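Local structure of IclR family transcriptional regulator (Brucella abortus, 5WHM) at residues V103-A115 / D250-I262. The protein is an IclR-type transcriptional repressor that probably binds operator DNA through its helix-turn-helix domain and senses an effector through its C-terminal domain. Sequence-based numbering, arbitrary orientation. Where two conformers were deposited one is given.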
ATOM      1  N   VAL C 103     -15.742 -13.086  -1.852  1.00 40.25           N
ATOM      2  CA  VAL C 103     -16.322 -13.973  -2.863  1.00 43.10           C
ATOM      3  C   VAL C 103     -15.238 -14.616  -3.712  1.00 40.63           C
ATOM      4  O   VAL C 103     -15.268 -15.818  -3.972  1.00 38.73           O
ATOM      5  CB  VAL C 103     -17.308 -13.176  -3.742  1.00 48.44           C
ATOM      6  CG1 VAL C 103     -17.695 -13.982  -4.977  1.00 46.07           C
ATOM      7  CG2 VAL C 103     -18.523 -12.780  -2.932  1.00 52.87           C
ATOM      8  N   ALA C 104     -14.268 -13.821  -4.166  1.00 37.28           N
ATOM      9  CA  ALA C 104     -13.303 -14.317  -5.145  1.00 37.85           C
ATOM     10  C   ALA C 104     -12.287 -15.254  -4.507  1.00 36.62           C
ATOM     11  O   ALA C 104     -11.954 -16.295  -5.081  1.00 34.27           O
ATOM     12  CB  ALA C 104     -12.581 -13.152  -5.815  1.00 32.26           C
ATOM     13  N   SER C 105     -11.802 -14.910  -3.313  1.00 35.50           N
ATOM     14  CA  SER C 105     -10.664 -15.624  -2.744  1.00 36.71           C
ATOM     15  C   SER C 105     -10.908 -17.116  -2.575  1.00 38.79           C
ATOM     16  O   SER C 105     -10.006 -17.892  -2.928  1.00 36.07           O
ATOM     17  CB  SER C 105     -10.250 -14.981  -1.404  1.00 38.61           C
ATOM     18  OG  SER C 105      -9.183 -15.692  -0.799  1.00 40.85           O
ATOM     19  N   PRO C 106     -12.049 -17.590  -2.050  1.00 40.90           N
ATOM     20  CA  PRO C 106     -12.200 -19.047  -1.914  1.00 38.32           C
ATOM     21  C   PRO C 106     -12.305 -19.744  -3.258  1.00 39.01           C
ATOM     22  O   PRO C 106     -11.845 -20.886  -3.392  1.00 39.03           O
ATOM     23  CB  PRO C 106     -13.481 -19.217  -1.088  1.00 44.61           C
ATOM     24  CG  PRO C 106     -14.142 -17.891  -1.047  1.00 48.34           C
ATOM     25  CD  PRO C 106     -13.155 -16.837  -1.421  1.00 44.33           C
ATOM     26  N   LEU C 107     -12.925 -19.098  -4.248  1.00 37.01           N
ATOM     27  CA  LEU C 107     -12.962 -19.670  -5.591  1.00 41.65           C
ATOM     28  C   LEU C 107     -11.568 -19.707  -6.206  1.00 38.56           C
ATOM     29  O   LEU C 107     -11.222 -20.646  -6.935  1.00 39.17           O
ATOM     30  CB  LEU C 107     -13.920 -18.866  -6.479  1.00 39.51           C
ATOM     31  CG  LEU C 107     -15.389 -18.959  -6.074  1.00 41.41           C
ATOM     32  CD1 LEU C 107     -16.208 -17.949  -6.845  1.00 39.07           C
ATOM     33  CD2 LEU C 107     -15.906 -20.368  -6.338  1.00 48.57           C
HETATM   34  N   MSE C 108     -10.763 -18.691  -5.942  1.00 36.31           N
HETATM   35  CA  MSE C 108      -9.403 -18.668  -6.472  1.00 41.86           C
HETATM   36  C   MSE C 108      -8.561 -19.762  -5.824  1.00 42.74           C
HETATM   37  O   MSE C 108      -7.670 -20.343  -6.452  1.00 39.32           O
HETATM   38  CB  MSE C 108      -8.760 -17.290  -6.240  1.00 36.88           C
HETATM   39  CG  MSE C 108      -9.353 -16.199  -7.118  1.00 35.30           C
HETATM   40 SE   MSE C 108      -8.991 -14.360  -6.423  0.80 39.57          SE
HETATM   41  CE  MSE C 108      -7.045 -14.357  -6.424  1.00 33.27           C
ATOM     42  N   GLN C 109      -8.838 -20.017  -4.543  1.00 36.59           N
ATOM     43  CA  GLN C 109      -8.103 -21.058  -3.832  1.00 40.32           C
ATOM     44  C   GLN C 109      -8.374 -22.433  -4.437  1.00 39.62           C
ATOM     45  O   GLN C 109      -7.439 -23.215  -4.651  1.00 42.14           O
ATOM     46  CB  GLN C 109      -8.464 -21.023  -2.348  1.00 44.45           C
ATOM     47  CG  GLN C 109      -7.668 -21.992  -1.484  1.00 47.72           C
ATOM     48  CD  GLN C 109      -6.201 -21.628  -1.419  1.00 47.07           C
ATOM     49  OE1 GLN C 109      -5.834 -20.634  -0.812  1.00 49.90           O
ATOM     50  NE2 GLN C 109      -5.357 -22.435  -2.047  1.00 49.58           N
ATOM     51  N   VAL C 110      -9.640 -22.730  -4.758  1.00 38.65           N
ATOM     52  CA  VAL C 110      -9.994 -23.999  -5.399  1.00 46.37           C
ATOM     53  C   VAL C 110      -9.253 -24.167  -6.723  1.00 43.84           C
ATOM     54  O   VAL C 110      -8.722 -25.243  -7.022  1.00 46.31           O
ATOM     55  CB  VAL C 110     -11.522 -24.089  -5.590  1.00 48.99           C
ATOM     56  CG1 VAL C 110     -11.903 -25.297  -6.472  1.00 53.63           C
ATOM     57  CG2 VAL C 110     -12.220 -24.158  -4.234  1.00 49.54           C
ATOM     58  N   LEU C 111      -9.204 -23.111  -7.538  1.00 40.58           N
ATOM     59  CA  LEU C 111      -8.508 -23.220  -8.816  1.00 39.20           C
ATOM     60  C   LEU C 111      -7.005 -23.358  -8.615  1.00 35.94           C
ATOM     61  O   LEU C 111      -6.358 -24.193  -9.262  1.00 38.83           O
ATOM     62  CB  LEU C 111      -8.819 -22.018  -9.697  1.00 37.62           C
ATOM     63  CG  LEU C 111      -8.077 -22.050 -11.045  1.00 40.01           C
ATOM     64  CD1 LEU C 111      -8.388 -23.359 -11.841  1.00 38.77           C
ATOM     65  CD2 LEU C 111      -8.384 -20.836 -11.868  1.00 41.46           C
ATOM     66  N   ALA C 112      -6.432 -22.533  -7.723  1.00 34.68           N
ATOM     67  CA  ALA C 112      -5.007 -22.629  -7.417  1.00 35.53           C
ATOM     68  C   ALA C 112      -4.636 -24.023  -6.904  1.00 40.00           C
ATOM     69  O   ALA C 112      -3.597 -24.565  -7.288  1.00 41.90           O
ATOM     70  CB  ALA C 112      -4.603 -21.545  -6.399  1.00 31.84           C
ATOM     71  N   ASP C 113      -5.465 -24.613  -6.028  1.00 39.26           N
ATOM     72  CA  ASP C 113      -5.180 -25.952  -5.517  1.00 45.84           C
ATOM     73  C   ASP C 113      -5.236 -26.974  -6.643  1.00 50.68           C
ATOM     74  O   ASP C 113      -4.350 -27.825  -6.767  1.00 52.88           O
ATOM     75  CB  ASP C 113      -6.171 -26.353  -4.417  1.00 47.59           C
ATOM     76  CG  ASP C 113      -5.975 -25.574  -3.104  1.00 50.89           C
ATOM     77  OD1 ASP C 113      -4.952 -24.852  -2.924  1.00 48.02           O
ATOM     78  OD2 ASP C 113      -6.888 -25.685  -2.252  1.00 50.78           O
ATOM     79  N   TYR C 114      -6.278 -26.898  -7.478  1.00 50.27           N
ATOM     80  CA  TYR C 114      -6.394 -27.816  -8.608  1.00 48.64           C
ATOM     81  C   TYR C 114      -5.222 -27.676  -9.569  1.00 48.87           C
ATOM     82  O   TYR C 114      -4.678 -28.680 -10.047  1.00 50.21           O
ATOM     83  CB  TYR C 114      -7.697 -27.584  -9.362  1.00 48.75           C
ATOM     84  CG  TYR C 114      -7.687 -28.332 -10.674  1.00 55.01           C
ATOM     85  CD1 TYR C 114      -7.842 -29.719 -10.699  1.00 54.86           C
ATOM     86  CD2 TYR C 114      -7.457 -27.670 -11.880  1.00 50.92           C
ATOM     87  CE1 TYR C 114      -7.808 -30.424 -11.900  1.00 58.73           C
ATOM     88  CE2 TYR C 114      -7.414 -28.372 -13.088  1.00 54.39           C
ATOM     89  CZ  TYR C 114      -7.596 -29.742 -13.081  1.00 56.25           C
ATOM     90  OH  TYR C 114      -7.558 -30.425 -14.261  1.00 54.02           O
ATOM     91  N   ALA C 115      -4.826 -26.443  -9.878  1.00 48.03           N
ATOM     92  CA  ALA C 115      -3.820 -26.213 -10.906  1.00 48.39           C
ATOM     93  C   ALA C 115      -2.401 -26.274 -10.371  1.00 50.98           C
ATOM     94  O   ALA C 115      -1.455 -26.225 -11.176  1.00 43.76           O
ATOM     95  CB  ALA C 115      -4.037 -24.847 -11.574  1.00 46.08           C
ATOM     96  N   ASP C 250      -7.850 -26.822 -20.299  1.00 45.01           N
ATOM     97  CA  ASP C 250      -8.209 -27.158 -18.925  1.00 48.02           C
ATOM     98  C   ASP C 250      -8.278 -25.885 -18.076  1.00 44.42           C
ATOM     99  O   ASP C 250      -9.356 -25.491 -17.618  1.00 42.47           O
ATOM    100  CB  ASP C 250      -7.195 -28.174 -18.352  1.00 53.14           C
ATOM    101  CG  ASP C 250      -7.584 -28.707 -16.952  1.00 63.02           C
ATOM    102  OD1 ASP C 250      -8.738 -28.495 -16.520  1.00 66.05           O
ATOM    103  OD2 ASP C 250      -6.738 -29.361 -16.285  1.00 62.71           O
ATOM    104  N   ILE C 251      -7.153 -25.214 -17.866  1.00 43.46           N
ATOM    105  CA  ILE C 251      -7.147 -24.098 -16.910  1.00 36.00           C
ATOM    106  C   ILE C 251      -7.979 -22.923 -17.432  1.00 37.69           C
ATOM    107  O   ILE C 251      -8.756 -22.302 -16.685  1.00 40.21           O
ATOM    108  CB  ILE C 251      -5.707 -23.666 -16.585  1.00 35.10           C
ATOM    109  CG1 ILE C 251      -4.904 -24.830 -15.990  1.00 35.20           C
ATOM    110  CG2 ILE C 251      -5.709 -22.479 -15.552  1.00 34.57           C
ATOM    111  CD1 ILE C 251      -5.615 -25.561 -14.880  1.00 37.48           C
ATOM    112  N   GLY C 252      -7.799 -22.567 -18.700  1.00 36.63           N
ATOM    113  CA  GLY C 252      -8.513 -21.448 -19.273  1.00 36.79           C
ATOM    114  C   GLY C 252     -10.022 -21.563 -19.117  1.00 40.48           C
ATOM    115  O   GLY C 252     -10.672 -20.663 -18.564  1.00 38.40           O
ATOM    116  N   PRO C 253     -10.612 -22.673 -19.612  1.00 41.84           N
ATOM    117  CA  PRO C 253     -12.052 -22.910 -19.378  1.00 41.83           C
ATOM    118  C   PRO C 253     -12.452 -22.892 -17.904  1.00 41.30           C
ATOM    119  O   PRO C 253     -13.470 -22.280 -17.551  1.00 46.02           O
ATOM    120  CB  PRO C 253     -12.279 -24.285 -20.035  1.00 46.34           C
ATOM    121  CG  PRO C 253     -11.313 -24.280 -21.181  1.00 48.61           C
ATOM    122  CD  PRO C 253     -10.075 -23.603 -20.635  1.00 42.14           C
ATOM    123  N   ARG C 254     -11.674 -23.521 -17.024  1.00 40.79           N
ATOM    124  CA  ARG C 254     -11.971 -23.426 -15.592  1.00 40.98           C
ATOM    125  C   ARG C 254     -11.901 -21.989 -15.092  1.00 37.91           C
ATOM    126  O   ARG C 254     -12.675 -21.593 -14.213  1.00 38.20           O
ATOM    127  CB  ARG C 254     -11.009 -24.292 -14.787  1.00 45.18           C
ATOM    128  CG  ARG C 254     -11.177 -25.755 -15.022  1.00 58.50           C
ATOM    129  CD  ARG C 254     -10.013 -26.491 -14.423  1.00 65.74           C
ATOM    130  NE  ARG C 254     -10.408 -27.156 -13.199  1.00 71.57           N
ATOM    131  CZ  ARG C 254     -10.658 -28.454 -13.113  1.00 68.23           C
ATOM    132  NH1 ARG C 254     -10.527 -29.227 -14.178  1.00 70.51           N
ATOM    133  NH2 ARG C 254     -11.021 -28.971 -11.954  1.00 64.72           N
ATOM    134  N   LEU C 255     -10.965 -21.203 -15.613  1.00 36.07           N
ATOM    135  CA  LEU C 255     -10.861 -19.823 -15.139  1.00 34.48           C
ATOM    136  C   LEU C 255     -12.068 -19.015 -15.597  1.00 35.39           C
ATOM    137  O   LEU C 255     -12.572 -18.158 -14.855  1.00 35.06           O
ATOM    138  CB  LEU C 255      -9.547 -19.202 -15.627  1.00 32.86           C
ATOM    139  CG  LEU C 255      -9.185 -17.766 -15.235  1.00 35.19           C
ATOM    140  CD1 LEU C 255      -9.210 -17.547 -13.694  1.00 34.65           C
ATOM    141  CD2 LEU C 255      -7.813 -17.421 -15.805  1.00 34.26           C
ATOM    142  N   ILE C 256     -12.550 -19.289 -16.821  1.00 36.87           N
ATOM    143  CA  ILE C 256     -13.741 -18.617 -17.338  1.00 40.31           C
ATOM    144  C   ILE C 256     -14.948 -18.934 -16.469  1.00 46.55           C
ATOM    145  O   ILE C 256     -15.765 -18.054 -16.173  1.00 46.10           O
ATOM    146  CB  ILE C 256     -13.993 -19.019 -18.798  1.00 44.46           C
ATOM    147  CG1 ILE C 256     -12.925 -18.419 -19.720  1.00 38.95           C
ATOM    148  CG2 ILE C 256     -15.438 -18.640 -19.256  1.00 42.89           C
ATOM    149  CD1 ILE C 256     -12.996 -19.057 -21.167  1.00 41.04           C
ATOM    150  N   GLU C 257     -15.090 -20.199 -16.066  1.00 49.16           N
ATOM    151  CA  GLU C 257     -16.201 -20.580 -15.203  1.00 48.91           C
ATOM    152  C   GLU C 257     -16.077 -19.925 -13.828  1.00 41.50           C
ATOM    153  O   GLU C 257     -17.082 -19.505 -13.249  1.00 46.73           O
ATOM    154  CB  GLU C 257     -16.264 -22.102 -15.072  1.00 52.46           C
ATOM    155  CG  GLU C 257     -17.364 -22.607 -14.152  1.00 64.41           C
ATOM    156  CD  GLU C 257     -18.774 -22.221 -14.607  1.00 77.93           C
ATOM    157  OE1 GLU C 257     -18.965 -21.879 -15.801  1.00 82.21           O
ATOM    158  OE2 GLU C 257     -19.699 -22.269 -13.759  1.00 84.38           O
HETATM  159  N   MSE C 258     -14.862 -19.843 -13.302  1.00 39.21           N
HETATM  160  CA  MSE C 258     -14.614 -19.178 -11.998  1.00 37.90           C
HETATM  161  C   MSE C 258     -15.039 -17.718 -12.045  1.00 41.39           C
HETATM  162  O   MSE C 258     -15.741 -17.238 -11.158  1.00 38.42           O
HETATM  163  CB  MSE C 258     -13.140 -19.273 -11.593  1.00 35.99           C
HETATM  164  CG  MSE C 258     -12.858 -18.798 -10.099  1.00 35.35           C
HETATM  165 SE   MSE C 258     -10.956 -18.478  -9.874  0.63 38.10          SE
HETATM  166  CE  MSE C 258     -10.797 -16.708 -10.698  1.00 37.50           C
ATOM    167  N   VAL C 259     -14.607 -17.005 -13.085  1.00 39.70           N
ATOM    168  CA  VAL C 259     -14.990 -15.600 -13.226  1.00 43.48           C
ATOM    169  C   VAL C 259     -16.510 -15.463 -13.346  1.00 43.50           C
ATOM    170  O   VAL C 259     -17.107 -14.536 -12.785  1.00 43.57           O
ATOM    171  CB  VAL C 259     -14.252 -14.968 -14.424  1.00 47.06           C
ATOM    172  CG1 VAL C 259     -14.824 -13.593 -14.779  1.00 48.62           C
ATOM    173  CG2 VAL C 259     -12.772 -14.850 -14.094  1.00 41.48           C
ATOM    174  N   HIS C 260     -17.158 -16.381 -14.069  0.55 44.22           N
ATOM    175  CA  HIS C 260     -18.616 -16.360 -14.130  0.55 46.31           C
ATOM    176  C   HIS C 260     -19.232 -16.560 -12.749  0.55 43.79           C
ATOM    177  O   HIS C 260     -20.220 -15.903 -12.404  0.55 45.15           O
ATOM    178  CB  HIS C 260     -19.134 -17.428 -15.094  0.55 45.65           C
ATOM    179  CG  HIS C 260     -20.615 -17.373 -15.292  0.55 54.44           C
ATOM    180  ND1 HIS C 260     -21.496 -18.106 -14.526  0.55 56.99           N
ATOM    181  CD2 HIS C 260     -21.372 -16.646 -16.146  0.55 57.28           C
ATOM    182  CE1 HIS C 260     -22.733 -17.848 -14.913  0.55 61.03           C
ATOM    183  NE2 HIS C 260     -22.686 -16.965 -15.894  0.55 61.31           N
ATOM    184  N   ASN C 261     -18.670 -17.473 -11.952  1.00 43.16           N
ATOM    185  CA  ASN C 261     -19.177 -17.676 -10.594  1.00 47.38           C
ATOM    186  C   ASN C 261     -18.972 -16.416  -9.744  1.00 45.96           C
ATOM    187  O   ASN C 261     -19.887 -15.984  -9.037  1.00 43.72           O
ATOM    188  CB  ASN C 261     -18.498 -18.886  -9.931  1.00 45.41           C
ATOM    189  CG  ASN C 261     -18.951 -20.245 -10.536  1.00 49.30           C
ATOM    190  OD1 ASN C 261     -20.095 -20.399 -10.962  1.00 51.74           O
ATOM    191  ND2 ASN C 261     -18.045 -21.229 -10.544  1.00 46.90           N
ATOM    192  N   ILE C 262     -17.792 -15.797  -9.835  1.00 39.89           N
ATOM    193  CA  ILE C 262     -17.544 -14.543  -9.113  1.00 39.15           C
ATOM    194  C   ILE C 262     -18.550 -13.485  -9.545  1.00 40.62           C
ATOM    195  O   ILE C 262     -19.159 -12.799  -8.715  1.00 43.74           O
ATOM    196  CB  ILE C 262     -16.097 -14.068  -9.343  1.00 36.51           C
ATOM    197  CG1 ILE C 262     -15.110 -15.078  -8.759  1.00 36.48           C
ATOM    198  CG2 ILE C 262     -15.879 -12.672  -8.708  1.00 35.92           C
ATOM    199  CD1 ILE C 262     -13.670 -14.751  -9.050  1.00 38.86           C
TER
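The guanidinium of R254 lies flat on one face of the Y114 ring, planes 8° apart and R254 CZ 3.3 Å from the ring centroid, a cation-pi stack displaced toward the CE2 and CZ atoms of Y114. Y114 OH points at D250 OD2 only 2.4 Å away, shorter than an ordinary hydrogen bond, so its exact length is doubtful; the carboxylate meets the ring edge with its plane turned steeply from the ring's. D250 OD1 in turn offers its syn lone pair to R254 NH1, 3.0 Å away, closing a salt bridge one turn along the helix. A bend at chi3 (105°) folds R254 over the ring, while I251 CD1 touches the ring edge at CE2 and also A115 CB. Further along, selenomethionine M258 reaches across with CG anti to its backbone N (chi1 -170°), laying SE 3.7 Å from L107 O and 4.0 Å from L111 CD2. The side chains of L107 and I262 run past each other in opposite directions, L107 CD1 lying 3.6 Å from I262 CG1. The helices run antiparallel, axes 9.9 Å apart, on one face of the antiparallel sheet of the GAF-like C-terminal domain; M258 and I262 rest on F233, L111 on V119. The apolar interface thus ends in a polar group of Y114, R254 and D250, where D250, paired with R254 NH1, probably offsets the arginine's charge and would help hold the guanidinium flat on the ring.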